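Local atomic coordinates of mbGIPC protein (Monosiga brevicollis, PDB entry 6X1X), a protein that probably binds partner proteins through its PDZ domain, the piece present here, as a choanoflagellate member of the GIPC family. Residues A[8-13]-A[79-84]; A[30-35]-A[45-50]; A[54-59]-A[71-76]. All blocks are in the same frame, centred on the assembly; numbering follows the deposited sequence. Where two conformers were deposited one is given.

Contact 1 (A[8-13]-A[79-84]); sequences TVKVIK and GSEFTM
Val9 and Val11 pair with Met84 and Phe82 in an antiparallel ladder that joins the first strand of the PDZ domain to its last. Each is a hydrogen-bonded pair, with both backbone bonds made; at Val11 and Phe82 N to O is 2.9 Å either way. Past this ladder two more backbone bonds close the end: Lys13 N reaches Ser80 O, and Gly79 N reaches Lys13 O at 2.7 Å and 173°. Gly79 has phi 96°, where a beta carbon would press on the carbonyl oxygen before it.

Packing on the inner face is led by Phe82. Its chi1 of 68° sets CG between the backbone N and the carbonyl carbon, laying one face of the ring under Val11, whose CB sits 4.0 Å from the ring centroid as a CH-pi contact. Ile76 also touches this ring, and Met84 on the same face packs against Ile53 and Ile56 of the next strand. Lys13, its CB near the ring, leaves the sheet, the extended chain carrying NZ to Leu73 O and Ile76 O.

Lys10, Ile12, Glu81 and Thr83 hold the other, more exposed face. Ile12 CG1 lies alongside Glu81 CG, at 3.7 Å. The charges of Lys10 and Glu81 stop short of a salt bridge, and a water spans them, accepting from Lys10 NZ at 2.8 Å and donating to Glu81 OE1 at 3.2 Å.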
loop_
_atom_site.group_PDB
_atom_site.type_symbol
_atom_site.label_atom_id
_atom_site.label_comp_id
_atom_site.label_asym_id
_atom_site.label_seq_id
_atom_site.Cartn_x
_atom_site.Cartn_y
_atom_site.Cartn_z
ATOM N N THR A 8 5.012 5.535 -6.988
ATOM C CA THR A 8 4.060 6.491 -6.437
ATOM C C THR A 8 2.653 6.091 -6.856
ATOM O O THR A 8 2.365 5.954 -8.052
ATOM C CB THR A 8 4.365 7.906 -6.920
ATOM O OG1 THR A 8 5.632 8.320 -6.400
ATOM C CG2 THR A 8 3.284 8.868 -6.436
ATOM N N VAL A 9 1.779 5.928 -5.874
ATOM C CA VAL A 9 0.396 5.530 -6.083
ATOM C C VAL A 9 -0.462 6.711 -5.642
ATOM O O VAL A 9 -0.322 7.189 -4.512
ATOM C CB VAL A 9 0.075 4.270 -5.263
ATOM C CG1 VAL A 9 -1.358 3.899 -5.391
ATOM C CG2 VAL A 9 0.957 3.113 -5.711
ATOM N N LYS A 10 -1.317 7.215 -6.531
ATOM C CA LYS A 10 -2.221 8.314 -6.207
ATOM C C LYS A 10 -3.641 7.840 -6.452
ATOM O O LYS A 10 -3.988 7.491 -7.583
ATOM C CB LYS A 10 -1.927 9.563 -7.037
ATOM C CG LYS A 10 -2.717 10.772 -6.585
ATOM C CD LYS A 10 -2.033 12.074 -6.980
ATOM C CE LYS A 10 -2.814 12.808 -8.055
ATOM N NZ LYS A 10 -2.337 14.214 -8.245
ATOM N N VAL A 11 -4.458 7.864 -5.396
ATOM C CA VAL A 11 -5.692 7.090 -5.303
ATOM C C VAL A 11 -6.778 7.990 -4.744
ATOM O O VAL A 11 -6.524 8.790 -3.840
ATOM C CB VAL A 11 -5.505 5.875 -4.364
ATOM C CG1 VAL A 11 -6.785 5.098 -4.221
ATOM C CG2 VAL A 11 -4.436 4.977 -4.884
ATOM N N ILE A 12 -7.996 7.839 -5.243
ATOM C CA ILE A 12 -9.157 8.488 -4.645
ATOM C C ILE A 12 -9.859 7.479 -3.749
ATOM O O ILE A 12 -10.273 6.407 -4.206
ATOM C CB ILE A 12 -10.111 9.036 -5.713
ATOM C CG1 ILE A 12 -9.421 10.163 -6.479
ATOM C CG2 ILE A 12 -11.379 9.531 -5.061
ATOM C CD1 ILE A 12 -10.308 10.864 -7.473
ATOM N N LYS A 13 -10.006 7.821 -2.472
ATOM C CA LYS A 13 -10.687 6.937 -1.528
ATOM C C LYS A 13 -12.175 7.236 -1.629
ATOM O O LYS A 13 -12.723 8.031 -0.863
ATOM C CB LYS A 13 -10.148 7.152 -0.122
ATOM C CG LYS A 13 -10.727 6.183 0.888
ATOM C CD LYS A 13 -10.112 6.378 2.267
ATOM C CE LYS A 13 -10.791 5.485 3.283
ATOM N NZ LYS A 13 -10.312 5.741 4.668
ATOM N N GLY A 79 -13.700 10.454 -0.079
ATOM C CA GLY A 79 -13.678 11.508 -1.065
ATOM C C GLY A 79 -12.324 12.149 -1.245
ATOM O O GLY A 79 -12.132 12.902 -2.210
ATOM N N SER A 80 -11.381 11.862 -0.359
ATOM C CA SER A 80 -10.055 12.448 -0.438
ATOM C C SER A 80 -9.166 11.657 -1.377
ATOM O O SER A 80 -9.241 10.429 -1.445
ATOM C CB SER A 80 -9.394 12.414 0.938
ATOM O OG SER A 80 -10.160 13.100 1.905
ATOM N N GLU A 81 -8.306 12.371 -2.081
ATOM C CA GLU A 81 -7.174 11.741 -2.736
ATOM C C GLU A 81 -6.068 11.534 -1.711
ATOM O O GLU A 81 -5.963 12.265 -0.720
ATOM C CB GLU A 81 -6.643 12.636 -3.855
ATOM C CG GLU A 81 -7.673 12.994 -4.913
ATOM C CD GLU A 81 -7.120 13.921 -5.979
ATOM O OE1 GLU A 81 -5.884 13.966 -6.147
ATOM O OE2 GLU A 81 -7.925 14.610 -6.643
ATOM N N PHE A 82 -5.254 10.508 -1.933
ATOM C CA PHE A 82 -4.071 10.304 -1.113
ATOM C C PHE A 82 -2.972 9.735 -1.987
ATOM O O PHE A 82 -3.225 9.188 -3.066
ATOM C CB PHE A 82 -4.335 9.420 0.118
ATOM C CG PHE A 82 -4.634 7.970 -0.205
ATOM C CD1 PHE A 82 -5.913 7.575 -0.559
ATOM C CD2 PHE A 82 -3.636 7.007 -0.124
ATOM C CE1 PHE A 82 -6.186 6.238 -0.837
ATOM C CE2 PHE A 82 -3.906 5.666 -0.398
ATOM C CZ PHE A 82 -5.179 5.287 -0.758
ATOM N N THR A 83 -1.740 9.868 -1.505
ATOM C CA THR A 83 -0.576 9.312 -2.173
ATOM C C THR A 83 0.088 8.286 -1.265
ATOM O O THR A 83 0.109 8.435 -0.042
ATOM C CB THR A 83 0.407 10.417 -2.577
ATOM O OG1 THR A 83 -0.208 11.260 -3.557
ATOM C CG2 THR A 83 1.679 9.836 -3.177
ATOM N N MET A 84 0.608 7.225 -1.872
ATOM C CA MET A 84 1.259 6.156 -1.141
ATOM C C MET A 84 2.484 5.761 -1.941
ATOM O O MET A 84 2.396 5.582 -3.161
ATOM C CB MET A 84 0.291 4.979 -0.996
ATOM C CG MET A 84 0.782 3.857 -0.112
ATOM S SD MET A 84 -0.578 2.741 0.269
ATOM C CE MET A 84 -1.056 2.186 -1.368
HETATM O O HOH W 1 -3.214 15.808 -6.089
#

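Contact 2 (A[30-35]-A[45-50]); sequences AFIKKI and ANVAVG
Gly50 N donates to Ile32 O at 2.8 Å, with the donor in the carbonyl plane, the backbone hydrogen bond that joins 30-35 to 45-50, whose touching parts run 120° apart; from Ile32 the backbone bonding goes on to Asp51. This packs the connection between strands 31-35 and 52-56 of the PDZ domain back on strand 31-35, beside its sheet partner 20-23.

Ile32 and Ile35 both point to the loop while Lys33 and Lys34 between them point away; the two lysines face Thr21 of strand 20-23 as a classic beta bulge, which explains the spacing. Ile32 sends CD1 across Val47 at about a right angle, meeting Val47 CG2 at a tight 3.5 Å. The side chains of Ile35 and Val49 slide past each other in opposite directions, and Ile35 CD1 rests on the peptide joining Ala48 and Val49, 3.6 Å from Val49 N. The fork of Val49 straddles the bulge: CG1, anti to the backbone N (chi1 168°), comes within 3.4 Å of Lys33 O, and CG2 faces Lys34 CA.

Between these segments a single hydrogen bond is thus joined by close aliphatic contact, probably the main component, with Val49 at the solvent-exposed edge.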
loop_
_atom_site.group_PDB
_atom_site.type_symbol
_atom_site.label_atom_id
_atom_site.label_comp_id
_atom_site.label_asym_id
_atom_site.label_seq_id
_atom_site.Cartn_x
_atom_site.Cartn_y
_atom_site.Cartn_z
ATOM N N ALA A 30 5.458 -2.275 6.703
ATOM C CA ALA A 30 4.252 -3.057 6.489
ATOM C C ALA A 30 4.136 -3.389 5.006
ATOM O O ALA A 30 4.663 -2.676 4.148
ATOM C CB ALA A 30 3.032 -2.271 6.962
ATOM N N PHE A 31 3.457 -4.489 4.701
ATOM C CA PHE A 31 3.356 -4.928 3.318
ATOM C C PHE A 31 1.937 -5.356 2.991
ATOM O O PHE A 31 1.117 -5.652 3.864
ATOM C CB PHE A 31 4.346 -6.049 2.993
ATOM C CG PHE A 31 4.089 -7.308 3.751
ATOM C CD1 PHE A 31 4.624 -7.504 5.014
ATOM C CD2 PHE A 31 3.300 -8.298 3.202
ATOM C CE1 PHE A 31 4.373 -8.678 5.712
ATOM C CE2 PHE A 31 3.049 -9.468 3.888
ATOM C CZ PHE A 31 3.585 -9.654 5.144
ATOM N N ILE A 32 1.668 -5.381 1.692
ATOM C CA ILE A 32 0.351 -5.715 1.173
ATOM C C ILE A 32 0.282 -7.227 1.028
ATOM O O ILE A 32 0.984 -7.824 0.205
ATOM C CB ILE A 32 0.076 -5.006 -0.153
ATOM C CG1 ILE A 32 0.099 -3.499 0.065
ATOM C CG2 ILE A 32 -1.267 -5.437 -0.722
ATOM C CD1 ILE A 32 -0.028 -2.690 -1.207
ATOM N N LYS A 33 -0.571 -7.845 1.827
ATOM C CA LYS A 33 -0.740 -9.286 1.821
ATOM C C LYS A 33 -1.790 -9.728 0.815
ATOM O O LYS A 33 -1.633 -10.773 0.174
ATOM C CB LYS A 33 -1.148 -9.733 3.225
ATOM C CG LYS A 33 -1.076 -11.218 3.475
ATOM C CD LYS A 33 -1.442 -11.520 4.921
ATOM C CE LYS A 33 -1.346 -13.007 5.221
ATOM N NZ LYS A 33 0.056 -13.497 5.105
ATOM N N LYS A 34 -2.869 -8.956 0.676
ATOM C CA LYS A 34 -3.933 -9.272 -0.266
ATOM C C LYS A 34 -4.502 -7.977 -0.813
ATOM O O LYS A 34 -4.496 -6.943 -0.137
ATOM C CB LYS A 34 -5.087 -10.049 0.386
ATOM C CG LYS A 34 -4.661 -11.329 1.098
ATOM C CD LYS A 34 -5.832 -12.076 1.717
ATOM C CE LYS A 34 -5.365 -13.383 2.349
ATOM N NZ LYS A 34 -6.502 -14.194 2.873
ATOM N N ILE A 35 -5.005 -8.053 -2.038
ATOM C CA ILE A 35 -5.763 -6.977 -2.656
ATOM C C ILE A 35 -7.060 -7.590 -3.149
ATOM O O ILE A 35 -7.048 -8.462 -4.024
ATOM C CB ILE A 35 -4.997 -6.322 -3.816
ATOM C CG1 ILE A 35 -3.689 -5.712 -3.297
ATOM C CG2 ILE A 35 -5.871 -5.252 -4.465
ATOM C CD1 ILE A 35 -2.803 -5.131 -4.397
ATOM N N ALA A 45 -3.255 0.631 -11.123
ATOM C CA ALA A 45 -2.445 -0.070 -12.116
ATOM C C ALA A 45 -1.113 -0.548 -11.560
ATOM O O ALA A 45 -0.612 -1.594 -11.986
ATOM C CB ALA A 45 -2.193 0.830 -13.325
ATOM N N ASN A 46 -0.520 0.200 -10.634
ATOM C CA ASN A 46 0.871 -0.004 -10.245
ATOM C C ASN A 46 1.043 -0.393 -8.775
ATOM O O ASN A 46 2.048 -0.034 -8.156
ATOM C CB ASN A 46 1.708 1.233 -10.584
ATOM C CG ASN A 46 1.262 2.474 -9.819
ATOM O OD1 ASN A 46 0.118 2.577 -9.377
ATOM N ND2 ASN A 46 2.175 3.428 -9.658
ATOM N N VAL A 47 0.096 -1.130 -8.201
ATOM C CA VAL A 47 0.231 -1.672 -6.853
ATOM C C VAL A 47 -0.058 -3.162 -6.918
ATOM O O VAL A 47 -0.964 -3.589 -7.641
ATOM C CB VAL A 47 -0.694 -0.964 -5.836
ATOM C CG1 VAL A 47 -2.156 -1.307 -6.061
ATOM C CG2 VAL A 47 -0.290 -1.326 -4.419
ATOM N N ALA A 48 0.707 -3.951 -6.171
ATOM C CA ALA A 48 0.573 -5.397 -6.236
ATOM C C ALA A 48 0.768 -6.015 -4.862
ATOM O O ALA A 48 1.447 -5.459 -3.995
ATOM C CB ALA A 48 1.600 -6.015 -7.190
ATOM N N VAL A 49 0.174 -7.199 -4.688
ATOM C CA VAL A 49 0.458 -8.011 -3.514
ATOM C C VAL A 49 1.961 -8.174 -3.385
ATOM O O VAL A 49 2.669 -8.397 -4.374
ATOM C CB VAL A 49 -0.247 -9.374 -3.636
ATOM C CG1 VAL A 49 0.269 -10.346 -2.589
ATOM C CG2 VAL A 49 -1.754 -9.207 -3.515
ATOM N N GLY A 50 2.456 -8.033 -2.161
ATOM C CA GLY A 50 3.865 -8.121 -1.870
ATOM C C GLY A 50 4.554 -6.781 -1.721
ATOM O O GLY A 50 5.624 -6.714 -1.105
#

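Contact 3 (A[54-59]-A[71-76]); sequences AKINGT and RMLKEI
Ile56, at the end of strand 52-56, pushes its side chain into the hollow between Met72 and Leu73 of the PDZ helix 66-75, with Ile76, just beyond the helix, a looser third wall. The CD1 tip crosses Leu73 at about a right angle and bears on both CG and CD2, each 3.6 Å away. Chi1 of -66° sets CG1 anti to the carbonyl carbon and CG2 anti to the backbone N, and the branches split between neighbours: CG1 carries CD1 to Leu73, while CG2 reaches Met72 CG at 4.1 Å.

Met72 runs past Ile56 in the opposite sense, its SD over Ile56 CB at 3.9 Å. The bend at chi3 (-73°) brings CE tip to tip with Thr59 CG2, 4.1 Å apart, so one methionine spans both limbs of the type I' turn from Ile56 to Thr59. Replacing Ile56 by an alanine would probably open a gap against Leu73 CG and CD2 and take the packing off Met72 CG.

At the turn, Asn57 OD1 accepts from Thr83 N of the neighbouring strand. No hydrogen bond crosses between the two segments, so their meeting depends on aliphatic and thioether packing, while Lys13 makes the polar tie of the helix end.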
loop_
_atom_site.group_PDB
_atom_site.type_symbol
_atom_site.label_atom_id
_atom_site.label_comp_id
_atom_site.label_asym_id
_atom_site.label_seq_id
_atom_site.Cartn_x
_atom_site.Cartn_y
_atom_site.Cartn_z
ATOM N N ALA A 54 5.928 2.291 2.005
ATOM C CA ALA A 54 7.018 3.085 2.555
ATOM C C ALA A 54 6.546 4.411 3.130
ATOM O O ALA A 54 7.088 4.867 4.145
ATOM C CB ALA A 54 8.076 3.341 1.480
ATOM N N LYS A 55 5.566 5.041 2.487
ATOM C CA LYS A 55 5.061 6.340 2.913
ATOM C C LYS A 55 3.592 6.453 2.541
ATOM O O LYS A 55 3.140 5.872 1.554
ATOM C CB LYS A 55 5.785 7.510 2.233
ATOM C CG LYS A 55 7.268 7.593 2.498
ATOM C CD LYS A 55 7.844 8.944 2.107
ATOM C CE LYS A 55 9.336 8.982 2.408
ATOM N NZ LYS A 55 9.956 10.274 2.012
ATOM N N ILE A 56 2.862 7.241 3.325
ATOM C CA ILE A 56 1.526 7.698 2.969
ATOM C C ILE A 56 1.513 9.202 3.153
ATOM O O ILE A 56 1.884 9.694 4.224
ATOM C CB ILE A 56 0.439 7.051 3.844
ATOM C CG1 ILE A 56 0.361 5.551 3.581
ATOM C CG2 ILE A 56 -0.910 7.728 3.596
ATOM C CD1 ILE A 56 -0.401 4.811 4.669
ATOM N N ASN A 57 1.129 9.930 2.105
ATOM C CA ASN A 57 1.042 11.389 2.164
ATOM C C ASN A 57 2.315 12.009 2.739
ATOM O O ASN A 57 2.271 12.938 3.552
ATOM C CB ASN A 57 -0.204 11.838 2.926
ATOM C CG ASN A 57 -1.470 11.530 2.175
ATOM O OD1 ASN A 57 -1.482 11.552 0.947
ATOM N ND2 ASN A 57 -2.544 11.234 2.903
ATOM N N GLY A 58 3.462 11.479 2.319
ATOM C CA GLY A 58 4.750 12.007 2.720
ATOM C C GLY A 58 5.262 11.555 4.069
ATOM O O GLY A 58 6.403 11.888 4.421
ATOM N N THR A 59 4.464 10.831 4.848
ATOM C CA THR A 59 4.890 10.358 6.158
ATOM C C THR A 59 5.758 9.118 6.017
ATOM O O THR A 59 5.358 8.152 5.366
ATOM C CB THR A 59 3.663 9.986 6.979
ATOM O OG1 THR A 59 2.793 11.112 7.062
ATOM C CG2 THR A 59 4.075 9.561 8.377
ATOM N N ARG A 71 -4.240 2.310 10.426
ATOM C CA ARG A 71 -4.909 3.469 11.004
ATOM C C ARG A 71 -4.799 4.686 10.094
ATOM O O ARG A 71 -5.780 5.413 9.891
ATOM C CB ARG A 71 -4.288 3.775 12.360
ATOM C CG ARG A 71 -4.736 5.087 12.949
ATOM C CD ARG A 71 -4.073 5.316 14.286
ATOM N NE ARG A 71 -4.240 6.689 14.744
ATOM C CZ ARG A 71 -3.642 7.173 15.828
ATOM N NH1 ARG A 71 -2.844 6.386 16.543
ATOM N NH2 ARG A 71 -3.817 8.444 16.179
ATOM N N MET A 72 -3.617 4.910 9.522
ATOM C CA MET A 72 -3.423 6.072 8.667
ATOM C C MET A 72 -4.298 6.002 7.420
ATOM O O MET A 72 -4.872 7.012 6.997
ATOM C CB MET A 72 -1.945 6.200 8.320
ATOM C CG MET A 72 -1.602 7.499 7.604
ATOM S SD MET A 72 0.152 7.897 7.648
ATOM C CE MET A 72 0.313 8.379 9.368
ATOM N N LEU A 73 -4.412 4.818 6.812
ATOM C CA LEU A 73 -5.274 4.660 5.644
ATOM C C LEU A 73 -6.745 4.769 6.023
ATOM O O LEU A 73 -7.543 5.365 5.289
ATOM C CB LEU A 73 -4.994 3.307 4.995
ATOM C CG LEU A 73 -3.625 3.189 4.334
ATOM C CD1 LEU A 73 -3.354 1.746 3.946
ATOM C CD2 LEU A 73 -3.539 4.083 3.117
ATOM N N LYS A 74 -7.115 4.191 7.167
ATOM C CA LYS A 74 -8.500 4.200 7.614
ATOM C C LYS A 74 -8.981 5.617 7.887
ATOM O O LYS A 74 -10.134 5.955 7.599
ATOM C CB LYS A 74 -8.593 3.356 8.883
ATOM C CG LYS A 74 -9.975 3.247 9.496
ATOM C CD LYS A 74 -9.951 2.377 10.749
ATOM C CE LYS A 74 -9.493 0.967 10.443
ATOM N NZ LYS A 74 -9.429 0.143 11.694
ATOM N N GLU A 75 -8.106 6.457 8.448
ATOM C CA GLU A 75 -8.495 7.804 8.843
ATOM C C GLU A 75 -8.718 8.738 7.664
ATOM O O GLU A 75 -9.415 9.745 7.818
ATOM C CB GLU A 75 -7.470 8.396 9.809
ATOM C CG GLU A 75 -7.583 7.764 11.180
ATOM C CD GLU A 75 -6.479 8.146 12.157
ATOM O OE1 GLU A 75 -5.539 8.902 11.801
ATOM O OE2 GLU A 75 -6.551 7.671 13.308
ATOM N N ILE A 76 -8.156 8.438 6.497
ATOM C CA ILE A 76 -8.329 9.298 5.324
ATOM C C ILE A 76 -9.815 9.497 5.061
ATOM O O ILE A 76 -10.554 8.513 4.931
ATOM C CB ILE A 76 -7.637 8.704 4.091
ATOM C CG1 ILE A 76 -6.121 8.650 4.314
ATOM C CG2 ILE A 76 -8.000 9.505 2.838
ATOM C CD1 ILE A 76 -5.376 7.849 3.285
#

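In the fold
From the N terminus, 8-13 opens the longest loop, which contact 1 shuts only when the chain returns at 79-84, bringing the first and last strands of the domain together. The other two closures nest within it, in series. Contact 2 comes first, folding the loop 45-50 back on strand 31-35; Asn46 of that loop reaches Thr8 O, so contacts 1 and 2 touch. Contact 3 then seats helix 66-75 on the end of strand 52-56, which lies beside strand 81-87 in the sheet. Here contacts 1 and 3 meet at several points, among them Lys13 NZ with Ile76 O and Asn57 N with Thr83 O. Contacts 2 and 3 adjoin only in sequence.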